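Local coordinates for protein methanogen homoaconitase large subunit (Methanocaldococcus jannaschii, PDB 4KP2) that catalyses, with its small subunit and a [4Fe-4S] cluster, the reversible dehydration of (R)-homocitrate to cis-homoaconitate and the hydration of that intermediate to homoisocitrate, at residues A[315-321]-A[346-352]; A[322-326]-A[402-406]; A[337-343]-A[428-432]; A[391-395]-A[411-415]. All blocks are in the same frame, centred on the assembly; numbering follows the deposited sequence.

Contact 1 of 4, residues A[315-321]-A[346-352]; sequences INQVFIG and DVKLIVI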
loop_
_atom_site.group_PDB
_atom_site.type_symbol
_atom_site.label_atom_id
_atom_site.label_comp_id
_atom_site.label_asym_id
_atom_site.label_seq_id
_atom_site.Cartn_x
_atom_site.Cartn_y
_atom_site.Cartn_z
ATOM N N ILE A 315 22.498 -2.752 -2.312
ATOM C CA ILE A 315 21.096 -2.699 -2.712
ATOM C C ILE A 315 20.417 -1.447 -2.165
ATOM O O ILE A 315 20.771 -0.952 -1.095
ATOM C CB ILE A 315 20.324 -3.963 -2.273
ATOM C CG1 ILE A 315 20.676 -4.346 -0.833
ATOM C CG2 ILE A 315 20.631 -5.122 -3.204
ATOM C CD1 ILE A 315 19.753 -3.755 0.209
ATOM N N ASN A 316 19.439 -0.938 -2.907
ATOM C CA ASN A 316 18.741 0.280 -2.514
ATOM C C ASN A 316 17.287 0.022 -2.137
ATOM O O ASN A 316 16.634 0.874 -1.536
ATOM C CB ASN A 316 18.816 1.319 -3.632
ATOM C CG ASN A 316 20.227 1.523 -4.145
ATOM O OD1 ASN A 316 20.505 1.311 -5.326
ATOM N ND2 ASN A 316 21.127 1.935 -3.260
ATOM N N GLN A 317 16.785 -1.155 -2.494
ATOM C CA GLN A 317 15.407 -1.523 -2.193
ATOM C C GLN A 317 15.268 -3.037 -2.083
ATOM O O GLN A 317 15.961 -3.784 -2.769
ATOM C CB GLN A 317 14.461 -0.978 -3.268
ATOM C CG GLN A 317 12.982 -1.183 -2.968
ATOM C CD GLN A 317 12.080 -0.625 -4.049
ATOM O OE1 GLN A 317 11.611 0.509 -3.958
ATOM N NE2 GLN A 317 11.827 -1.423 -5.079
ATOM N N VAL A 318 14.380 -3.489 -1.204
ATOM C CA VAL A 318 14.121 -4.915 -1.050
ATOM C C VAL A 318 12.625 -5.186 -1.027
ATOM O O VAL A 318 11.895 -4.610 -0.222
ATOM C CB VAL A 318 14.749 -5.477 0.240
ATOM C CG1 VAL A 318 14.349 -6.931 0.433
ATOM C CG2 VAL A 318 16.264 -5.338 0.204
ATOM N N PHE A 319 12.169 -6.059 -1.917
ATOM C CA PHE A 319 10.764 -6.440 -1.945
ATOM C C PHE A 319 10.562 -7.891 -1.527
ATOM O O PHE A 319 11.267 -8.787 -1.990
ATOM C CB PHE A 319 10.158 -6.204 -3.328
ATOM C CG PHE A 319 8.779 -6.774 -3.481
ATOM C CD1 PHE A 319 7.729 -6.293 -2.717
ATOM C CD2 PHE A 319 8.531 -7.794 -4.386
ATOM C CE1 PHE A 319 6.459 -6.816 -2.850
ATOM C CE2 PHE A 319 7.261 -8.319 -4.527
ATOM C CZ PHE A 319 6.224 -7.829 -3.760
ATOM N N ILE A 320 9.592 -8.110 -0.647
ATOM C CA ILE A 320 9.275 -9.448 -0.171
ATOM C C ILE A 320 7.776 -9.705 -0.232
ATOM O O ILE A 320 7.003 -9.083 0.498
ATOM C CB ILE A 320 9.741 -9.659 1.281
ATOM C CG1 ILE A 320 11.258 -9.500 1.392
ATOM C CG2 ILE A 320 9.313 -11.029 1.783
ATOM C CD1 ILE A 320 11.785 -9.677 2.799
ATOM N N GLY A 321 7.363 -10.617 -1.107
ATOM C CA GLY A 321 5.977 -11.038 -1.137
ATOM C C GLY A 321 5.298 -11.035 -2.494
ATOM O O GLY A 321 4.443 -10.194 -2.769
ATOM N N ASP A 346 19.884 3.290 3.916
ATOM C CA ASP A 346 19.872 3.592 2.488
ATOM C C ASP A 346 19.046 2.612 1.657
ATOM O O ASP A 346 19.110 2.627 0.428
ATOM C CB ASP A 346 21.302 3.668 1.949
ATOM C CG ASP A 346 22.093 4.806 2.560
ATOM O OD1 ASP A 346 21.527 5.912 2.708
ATOM O OD2 ASP A 346 23.276 4.595 2.897
ATOM N N VAL A 347 18.269 1.767 2.327
ATOM C CA VAL A 347 17.412 0.811 1.633
ATOM C C VAL A 347 15.990 0.807 2.191
ATOM O O VAL A 347 15.783 0.747 3.403
ATOM C CB VAL A 347 18.011 -0.618 1.654
ATOM C CG1 VAL A 347 18.840 -0.825 2.901
ATOM C CG2 VAL A 347 16.918 -1.677 1.538
ATOM N N LYS A 348 15.015 0.886 1.290
ATOM C CA LYS A 348 13.608 0.855 1.663
ATOM C C LYS A 348 13.030 -0.545 1.478
ATOM O O LYS A 348 13.137 -1.136 0.405
ATOM C CB LYS A 348 12.821 1.878 0.843
ATOM C CG LYS A 348 13.192 1.900 -0.629
ATOM C CD LYS A 348 12.678 3.154 -1.312
ATOM C CE LYS A 348 13.175 3.234 -2.744
ATOM N NZ LYS A 348 12.808 4.524 -3.385
ATOM N N LEU A 349 12.421 -1.073 2.535
ATOM C CA LEU A 349 11.865 -2.421 2.503
ATOM C C LEU A 349 10.364 -2.407 2.235
ATOM O O LEU A 349 9.612 -1.684 2.887
ATOM C CB LEU A 349 12.156 -3.147 3.817
ATOM C CG LEU A 349 11.540 -4.535 3.982
ATOM C CD1 LEU A 349 12.016 -5.471 2.887
ATOM C CD2 LEU A 349 11.875 -5.099 5.349
ATOM N N ILE A 350 9.936 -3.215 1.269
ATOM C CA ILE A 350 8.524 -3.320 0.922
ATOM C C ILE A 350 8.021 -4.741 1.146
ATOM O O ILE A 350 8.564 -5.695 0.589
ATOM C CB ILE A 350 8.277 -2.925 -0.544
ATOM C CG1 ILE A 350 8.784 -1.506 -0.805
ATOM C CG2 ILE A 350 6.801 -3.040 -0.886
ATOM C CD1 ILE A 350 8.630 -1.061 -2.241
ATOM N N VAL A 351 6.982 -4.879 1.964
ATOM C CA VAL A 351 6.426 -6.191 2.273
ATOM C C VAL A 351 4.952 -6.278 1.892
ATOM O O VAL A 351 4.133 -5.484 2.357
ATOM C CB VAL A 351 6.576 -6.529 3.766
ATOM C CG1 VAL A 351 5.977 -7.894 4.063
ATOM C CG2 VAL A 351 8.039 -6.481 4.176
ATOM N N ILE A 352 4.622 -7.242 1.038
ATOM C CA ILE A 352 3.247 -7.444 0.598
ATOM C C ILE A 352 2.850 -8.913 0.696
ATOM O O ILE A 352 3.359 -9.746 -0.052
ATOM C CB ILE A 352 3.044 -6.988 -0.860
ATOM C CG1 ILE A 352 3.406 -5.511 -1.020
ATOM C CG2 ILE A 352 1.609 -7.235 -1.298
ATOM C CD1 ILE A 352 3.216 -4.991 -2.425
#
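A first torsion that sets CG opposite the backbone N in both F319 (chi1 171°) and L349 (chi1 175°) leans each side chain toward the neighbouring strand: F319 CD1 meets I350 CG2 at 3.8 Å, and L349 CD1 lies 3.7 Å from V318 CG1. The two strands, 317-320 and 348-351, are the parallel neighbours of a beta-alpha-beta unit whose connecting helix is 328-338. As parallel pairing requires, V318 and I320 each bond to two different residues across the gap. I350 sits between them, its N giving a nearly straight 2.8 Å hydrogen bond to V318 O and its O receiving I320 N at 2.9 Å. Compact branched aliphatics suit V318, I320, L349 and V351, whose face is buried under helices 328-338 and 424-433. The other face carries Q317, F319, K348 and I350; there I350 also packs on P86 of the second subunit. Farther along, I352 CG1 comes to the edge of the F319 ring, in its plane. The pairing ends at G321, where the absence of a side chain matters: a CB would collide with I352 O, whereas G321 CA approaches that oxygen to 3.1 Å in a CA-H...O contact.

Contact 2 of 4, residues A[322-326]-A[402-406]; sequences SCTNG and STTNR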
loop_
_atom_site.group_PDB
_atom_site.type_symbol
_atom_site.label_atom_id
_atom_site.label_comp_id
_atom_site.label_asym_id
_atom_site.label_seq_id
_atom_site.Cartn_x
_atom_site.Cartn_y
_atom_site.Cartn_z
ATOM N N SER A 322 5.672 -11.985 -3.341
ATOM C CA SER A 322 4.981 -12.184 -4.608
ATOM C C SER A 322 4.289 -13.540 -4.586
ATOM O O SER A 322 4.123 -14.139 -3.525
ATOM C CB SER A 322 5.958 -12.106 -5.779
ATOM O OG SER A 322 6.933 -13.129 -5.699
ATOM N N CYS A 323 3.885 -14.024 -5.756
ATOM C CA CYS A 323 3.274 -15.344 -5.855
ATOM C C CYS A 323 4.295 -16.423 -5.520
ATOM O O CYS A 323 3.946 -17.501 -5.040
ATOM C CB CYS A 323 2.708 -15.574 -7.256
ATOM S SG CYS A 323 1.998 -17.216 -7.506
ATOM N N THR A 324 5.564 -16.117 -5.773
ATOM C CA THR A 324 6.648 -17.055 -5.516
ATOM C C THR A 324 6.925 -17.178 -4.022
ATOM O O THR A 324 7.037 -18.283 -3.490
ATOM C CB THR A 324 7.942 -16.613 -6.220
ATOM O OG1 THR A 324 8.626 -15.654 -5.405
ATOM C CG2 THR A 324 7.626 -15.995 -7.572
ATOM N N ASN A 325 7.034 -16.035 -3.349
ATOM C CA ASN A 325 7.368 -16.009 -1.930
ATOM C C ASN A 325 6.599 -14.953 -1.146
ATOM O O ASN A 325 7.191 -14.019 -0.605
ATOM C CB ASN A 325 8.871 -15.796 -1.743
ATOM C CG ASN A 325 9.692 -16.977 -2.221
ATOM O OD1 ASN A 325 10.615 -16.821 -3.017
ATOM N ND2 ASN A 325 9.356 -18.167 -1.736
ATOM N N GLY A 326 5.281 -15.107 -1.077
ATOM C CA GLY A 326 4.449 -14.167 -0.352
ATOM C C GLY A 326 3.564 -14.838 0.677
ATOM O O GLY A 326 2.744 -14.187 1.324
ATOM N N SER A 402 14.583 -8.650 -4.929
ATOM C CA SER A 402 13.189 -9.069 -4.855
ATOM C C SER A 402 13.018 -10.577 -4.704
ATOM O O SER A 402 13.919 -11.353 -5.023
ATOM C CB SER A 402 12.426 -8.585 -6.090
ATOM O OG SER A 402 11.075 -9.003 -6.045
ATOM N N THR A 403 11.852 -10.980 -4.211
ATOM C CA THR A 403 11.504 -12.390 -4.097
ATOM C C THR A 403 10.594 -12.792 -5.250
ATOM O O THR A 403 9.985 -13.860 -5.229
ATOM C CB THR A 403 10.799 -12.699 -2.766
ATOM O OG1 THR A 403 9.586 -11.942 -2.679
ATOM C CG2 THR A 403 11.699 -12.348 -1.592
ATOM N N THR A 404 10.506 -11.923 -6.252
ATOM C CA THR A 404 9.698 -12.186 -7.438
ATOM C C THR A 404 10.376 -13.183 -8.372
ATOM O O THR A 404 11.360 -13.826 -8.008
ATOM C CB THR A 404 9.398 -10.894 -8.222
ATOM O OG1 THR A 404 10.611 -10.155 -8.414
ATOM C CG2 THR A 404 8.399 -10.031 -7.470
ATOM N N ASN A 405 9.845 -13.296 -9.585
ATOM C CA ASN A 405 10.355 -14.257 -10.555
ATOM C C ASN A 405 10.919 -13.613 -11.819
ATOM O O ASN A 405 11.578 -14.281 -12.618
ATOM C CB ASN A 405 9.270 -15.273 -10.916
ATOM C CG ASN A 405 7.915 -14.628 -11.126
ATOM O OD1 ASN A 405 7.820 -13.476 -11.545
ATOM N ND2 ASN A 405 6.856 -15.370 -10.825
ATOM N N ARG A 406 10.660 -12.321 -11.997
ATOM C CA ARG A 406 11.185 -11.597 -13.151
ATOM C C ARG A 406 12.454 -10.823 -12.805
ATOM O O ARG A 406 12.624 -10.357 -11.678
ATOM C CB ARG A 406 10.132 -10.658 -13.739
ATOM C CG ARG A 406 9.397 -11.234 -14.939
ATOM C CD ARG A 406 8.320 -12.217 -14.518
ATOM N NE ARG A 406 7.149 -11.534 -13.979
ATOM C CZ ARG A 406 6.141 -11.088 -14.722
ATOM N NH1 ARG A 406 6.161 -11.254 -16.038
ATOM N NH2 ARG A 406 5.113 -10.475 -14.150
#
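S322 and T404 meet through carbon, S322 CB standing 3.6 Å from T404 CG2, while the serine hydroxyl reaches over T404 CA, with S322 OG 3.4 Å from it. This is the compact part of the contact. Beside it N325 CB rests against T403 CB at 3.8 Å, and the T403 hydroxyl accepts a hydrogen bond from G321 N, just before the first loop. K190 bonds to both N325 OD1 and T403 O and so ties the two loops together. Small hydroxyl residues suit such a junction, filling little volume while bonding to nearby backbone. S322 OG, held between its own N and carbonyl carbon (chi1 62°), accepts from T324 N at 3.3 Å and so makes an ST turn. With an alanine in place of S322 the OG acceptor is gone, and T324 N, without its mate, would probably hold the turn around C323 less firmly. On the second loop S402 OG and T404 OG1 bond to each other at 2.7 Å. Toward the partly exposed R406 the loops diverge: there T324 CG2 touches N405, coming 3.4 Å from ND2, and that amide bonds onward to N230. Both loops leave the C-terminal ends of adjacent parallel strands, the usual place for an active site in such folds; C323, with C383 and C386, is predicted to hold the [4Fe-4S] cluster characteristic of the aconitase family.

Contact 3 of 4, residues A[337-343]-A[428-432]; sequences YLKGREV and AISAV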
loop_
_atom_site.group_PDB
_atom_site.type_symbol
_atom_site.label_atom_id
_atom_site.label_comp_id
_atom_site.label_asym_id
_atom_site.label_seq_id
_atom_site.Cartn_x
_atom_site.Cartn_y
_atom_site.Cartn_z
ATOM N N TYR A 337 14.690 -13.099 10.742
ATOM C CA TYR A 337 15.949 -12.375 10.604
ATOM C C TYR A 337 15.746 -10.868 10.723
ATOM O O TYR A 337 16.709 -10.110 10.847
ATOM C CB TYR A 337 16.620 -12.713 9.272
ATOM C CG TYR A 337 17.200 -14.109 9.214
ATOM C CD1 TYR A 337 18.494 -14.361 9.650
ATOM C CD2 TYR A 337 16.453 -15.172 8.725
ATOM C CE1 TYR A 337 19.030 -15.633 9.599
ATOM C CE2 TYR A 337 16.982 -16.450 8.671
ATOM C CZ TYR A 337 18.270 -16.673 9.110
ATOM O OH TYR A 337 18.804 -17.941 9.061
ATOM N N LEU A 338 14.489 -10.438 10.683
ATOM C CA LEU A 338 14.160 -9.022 10.785
ATOM C C LEU A 338 13.708 -8.697 12.201
ATOM O O LEU A 338 13.393 -7.550 12.519
ATOM C CB LEU A 338 13.052 -8.665 9.796
ATOM C CG LEU A 338 13.180 -7.321 9.080
ATOM C CD1 LEU A 338 14.268 -7.386 8.024
ATOM C CD2 LEU A 338 11.852 -6.924 8.464
ATOM N N LYS A 339 13.682 -9.721 13.045
ATOM C CA LYS A 339 13.201 -9.589 14.412
ATOM C C LYS A 339 14.192 -8.823 15.279
ATOM O O LYS A 339 15.347 -9.224 15.421
ATOM C CB LYS A 339 12.940 -10.974 15.005
ATOM C CG LYS A 339 11.815 -11.026 16.022
ATOM C CD LYS A 339 11.193 -12.415 16.057
ATOM C CE LYS A 339 12.254 -13.494 16.246
ATOM N NZ LYS A 339 11.681 -14.863 16.130
ATOM N N GLY A 340 13.733 -7.713 15.847
ATOM C CA GLY A 340 14.552 -6.916 16.741
ATOM C C GLY A 340 15.413 -5.891 16.030
ATOM O O GLY A 340 15.804 -4.886 16.621
ATOM N N ARG A 341 15.708 -6.143 14.761
ATOM C CA ARG A 341 16.572 -5.259 13.988
ATOM C C ARG A 341 15.771 -4.195 13.246
ATOM O O ARG A 341 14.540 -4.214 13.247
ATOM C CB ARG A 341 17.403 -6.067 12.992
ATOM C CG ARG A 341 18.267 -7.140 13.629
ATOM C CD ARG A 341 19.383 -6.530 14.460
ATOM N NE ARG A 341 20.285 -5.718 13.648
ATOM C CZ ARG A 341 21.339 -6.199 12.995
ATOM N NH1 ARG A 341 21.623 -7.492 13.055
ATOM N NH2 ARG A 341 22.106 -5.387 12.281
ATOM N N GLU A 342 16.482 -3.267 12.613
ATOM C CA GLU A 342 15.854 -2.243 11.792
ATOM C C GLU A 342 16.434 -2.297 10.386
ATOM O O GLU A 342 17.569 -2.731 10.192
ATOM C CB GLU A 342 16.079 -0.855 12.393
ATOM C CG GLU A 342 15.560 -0.694 13.810
ATOM C CD GLU A 342 15.813 0.693 14.367
ATOM O OE1 GLU A 342 16.081 1.617 13.570
ATOM O OE2 GLU A 342 15.749 0.857 15.605
ATOM N N VAL A 343 15.652 -1.857 9.407
ATOM C CA VAL A 343 16.107 -1.837 8.024
ATOM C C VAL A 343 17.195 -0.784 7.849
ATOM O O VAL A 343 17.072 0.332 8.353
ATOM C CB VAL A 343 14.947 -1.553 7.052
ATOM C CG1 VAL A 343 15.437 -1.572 5.613
ATOM C CG2 VAL A 343 13.835 -2.570 7.247
ATOM N N ALA A 428 15.510 -10.491 3.593
ATOM C CA ALA A 428 15.376 -9.851 4.896
ATOM C C ALA A 428 16.735 -9.449 5.456
ATOM O O ALA A 428 16.907 -8.335 5.950
ATOM C CB ALA A 428 14.652 -10.771 5.866
ATOM N N ILE A 429 17.696 -10.363 5.375
ATOM C CA ILE A 429 19.042 -10.122 5.881
ATOM C C ILE A 429 19.722 -8.977 5.134
ATOM O O ILE A 429 20.357 -8.115 5.742
ATOM C CB ILE A 429 19.914 -11.389 5.777
ATOM C CG1 ILE A 429 19.300 -12.525 6.595
ATOM C CG2 ILE A 429 21.331 -11.107 6.250
ATOM C CD1 ILE A 429 20.049 -13.834 6.467
ATOM N N SER A 430 19.577 -8.968 3.812
ATOM C CA SER A 430 20.183 -7.933 2.985
ATOM C C SER A 430 19.542 -6.570 3.231
ATOM O O SER A 430 20.180 -5.533 3.047
ATOM C CB SER A 430 20.092 -8.301 1.504
ATOM O OG SER A 430 20.709 -9.552 1.254
ATOM N N ALA A 431 18.280 -6.578 3.646
ATOM C CA ALA A 431 17.578 -5.345 3.980
ATOM C C ALA A 431 18.097 -4.782 5.297
ATOM O O ALA A 431 18.067 -3.572 5.524
ATOM C CB ALA A 431 16.081 -5.592 4.062
ATOM N N VAL A 432 18.574 -5.671 6.163
ATOM C CA VAL A 432 19.117 -5.276 7.456
ATOM C C VAL A 432 20.502 -4.657 7.309
ATOM O O VAL A 432 20.781 -3.596 7.868
ATOM C CB VAL A 432 19.204 -6.478 8.418
ATOM C CG1 VAL A 432 19.952 -6.099 9.687
ATOM C CG2 VAL A 432 17.815 -6.993 8.751
#
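A428 O is approached by three groups: within its helix it accepts weak bonds from V432 N at 3.1 Å and A431 N at 3.2 Å, and from the other segment L338 CD1 packs against it at 3.5 Å. The same leucine methyl touches V432 CG2 at 3.6 Å, the two side chains sliding past each other in opposite directions. V432 thus spans the contact, because its other branch, CG1, lies opposite the backbone N (chi1 172°) and meets the face of the R341 guanidinium, 3.4 Å from NH2. A flat, exposed arginine can cover an aliphatic group in this way while keeping its N-H groups at the plane's rim. At the far end I429 CD1 sits over one face of the Y337 ring, a CH-pi contact 3.9 Å from the centroid. With an alanine at Y337 the ring is gone, and a gap would probably open beside I429 CD1. V343 CG1 packs against A431 O at 3.3 Å. No hydrogen bond joins the segments; the contact packs the end of helix 328-338 and the loop after it against helix 424-433; both helices cover the same face of the parallel sheet, in one outer layer of the alpha-beta-alpha sandwich.

Contact 4 of 4, residues A[391-395]-A[411-415]; sequences QGVLA and RMGHI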
loop_
_atom_site.group_PDB
_atom_site.type_symbol
_atom_site.label_atom_id
_atom_site.label_comp_id
_atom_site.label_asym_id
_atom_site.label_seq_id
_atom_site.Cartn_x
_atom_site.Cartn_y
_atom_site.Cartn_z
ATOM N N GLN A 391 4.076 0.573 -8.036
ATOM C CA GLN A 391 4.098 0.292 -6.609
ATOM C C GLN A 391 5.397 0.820 -6.012
ATOM O O GLN A 391 5.425 1.900 -5.428
ATOM C CB GLN A 391 3.968 -1.210 -6.360
ATOM C CG GLN A 391 3.634 -1.579 -4.924
ATOM C CD GLN A 391 2.204 -1.234 -4.553
ATOM O OE1 GLN A 391 1.275 -1.990 -4.842
ATOM N NE2 GLN A 391 2.019 -0.087 -3.910
ATOM N N GLY A 392 6.471 0.054 -6.172
ATOM C CA GLY A 392 7.783 0.465 -5.707
ATOM C C GLY A 392 8.746 0.647 -6.863
ATOM O O GLY A 392 9.720 -0.094 -6.997
ATOM N N VAL A 393 8.469 1.641 -7.700
ATOM C CA VAL A 393 9.237 1.880 -8.918
ATOM C C VAL A 393 10.683 2.293 -8.635
ATOM O O VAL A 393 10.946 3.114 -7.757
ATOM C CB VAL A 393 8.549 2.945 -9.799
ATOM C CG1 VAL A 393 9.376 3.244 -11.038
ATOM C CG2 VAL A 393 7.156 2.480 -10.186
ATOM N N LEU A 394 11.613 1.709 -9.385
ATOM C CA LEU A 394 13.032 2.012 -9.240
ATOM C C LEU A 394 13.451 3.202 -10.093
ATOM O O LEU A 394 12.859 3.470 -11.138
ATOM C CB LEU A 394 13.875 0.799 -9.630
ATOM C CG LEU A 394 13.673 -0.481 -8.824
ATOM C CD1 LEU A 394 14.558 -1.580 -9.382
ATOM C CD2 LEU A 394 13.980 -0.230 -7.360
ATOM N N ALA A 395 14.483 3.907 -9.642
ATOM C CA ALA A 395 15.044 5.014 -10.402
ATOM C C ALA A 395 16.290 4.550 -11.144
ATOM O O ALA A 395 16.658 3.376 -11.085
ATOM C CB ALA A 395 15.377 6.176 -9.482
ATOM N N ARG A 411 12.454 -3.638 -15.536
ATOM C CA ARG A 411 11.192 -4.267 -15.166
ATOM C C ARG A 411 10.465 -3.483 -14.077
ATOM O O ARG A 411 9.247 -3.302 -14.138
ATOM C CB ARG A 411 11.426 -5.706 -14.705
ATOM C CG ARG A 411 10.155 -6.452 -14.344
ATOM C CD ARG A 411 9.806 -7.504 -15.383
ATOM N NE ARG A 411 9.771 -6.964 -16.739
ATOM C CZ ARG A 411 9.333 -7.639 -17.797
ATOM N NH1 ARG A 411 8.883 -8.878 -17.653
ATOM N NH2 ARG A 411 9.337 -7.075 -18.996
ATOM N N MET A 412 11.214 -3.017 -13.083
ATOM C CA MET A 412 10.625 -2.292 -11.962
ATOM C C MET A 412 10.745 -0.777 -12.101
ATOM O O MET A 412 10.642 -0.052 -11.112
ATOM C CB MET A 412 11.246 -2.742 -10.638
ATOM C CG MET A 412 10.795 -4.110 -10.173
ATOM S SD MET A 412 11.394 -4.498 -8.518
ATOM C CE MET A 412 10.659 -6.109 -8.266
ATOM N N GLY A 413 10.963 -0.301 -13.321
ATOM C CA GLY A 413 11.018 1.128 -13.560
ATOM C C GLY A 413 11.988 1.554 -14.643
ATOM O O GLY A 413 11.824 1.201 -15.811
ATOM N N HIS A 414 12.998 2.322 -14.248
ATOM C CA HIS A 414 13.968 2.874 -15.185
ATOM C C HIS A 414 14.714 1.768 -15.919
ATOM O O HIS A 414 14.994 0.714 -15.349
ATOM C CB HIS A 414 14.958 3.777 -14.448
ATOM C CG HIS A 414 15.623 4.790 -15.325
ATOM N ND1 HIS A 414 16.649 4.471 -16.188
ATOM C CD2 HIS A 414 15.413 6.120 -15.467
ATOM C CE1 HIS A 414 17.040 5.560 -16.827
ATOM N NE2 HIS A 414 16.305 6.574 -16.407
ATOM N N ILE A 415 15.034 2.017 -17.185
ATOM C CA ILE A 415 15.700 1.023 -18.022
ATOM C C ILE A 415 17.126 0.743 -17.544
ATOM O O ILE A 415 17.706 -0.296 -17.862
ATOM C CB ILE A 415 15.708 1.458 -19.507
ATOM C CG1 ILE A 415 16.019 0.270 -20.421
ATOM C CG2 ILE A 415 16.683 2.607 -19.731
ATOM C CD1 ILE A 415 15.022 -0.858 -20.308
#
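L394 N and M412 O form the short hydrogen bond of this contact, 2.7 Å long and nearly straight (172° at the hydrogen). Together with a weak return bond from H414 N to L394 O at 3.3 Å, it makes a single beta bridge between two loops beside the parallel sheet that holds strands 399-402 and 418-421. The preceding residue also approaches M412 O: V393 CA comes within 3.2 Å in a CA-H...O contact. Next to the bridge L394 CD1 packs on M412 CB at 3.7 Å, a meeting of flexible apolar chains. G413 must be glycine here, since a CB would run into both L394 O and V393 CG1; without one, G413 CA lies 3.7 Å from V393 CG1. H414 CB then closes against A395 C, while the imidazole ND1 bonds to N416 N within its own loop. Farther out, G392 O accepts from Q317 NE2 of strand 317-320, and A395 N bonds to the E398 carboxylate, just before strand 399-402. The second subunit bonds to the V393 backbone and sets V90 against H414, so the bridge lies at the dimer interface. The M412 chain, extended beyond CG (chi2 -173°), packs on C400 and comes within about 6 Å (side chain to side chain) of C386, a predicted cluster ligand; M412 CE lies 3.7 Å from S402 OG.

Overall arrangement
From the N terminus, contact 1 opens at 315-321, contact 2 at 322-326 and contact 3 at 337-343 before any has closed. Contact 1 closes first, at 346-352, around helix 328-338. Contact 4 opens later, at 391-395, in series with contact 1; contact 2 closes at 402-406, contact 4 at 411-415 and contact 3 last, at 428-432. Contacts 1, 2 and 3 therefore cross one another, contact 4 crosses contact 2, and contact 3 encloses contact 4. Contact 1 forms the heart of the parallel sheet, contact 2 joins loops near the predicted cluster site, contact 3 packs a helix end and its following loop on helix 424-433, and contact 4 joins loops flanking strand 399-402, beside the second subunit.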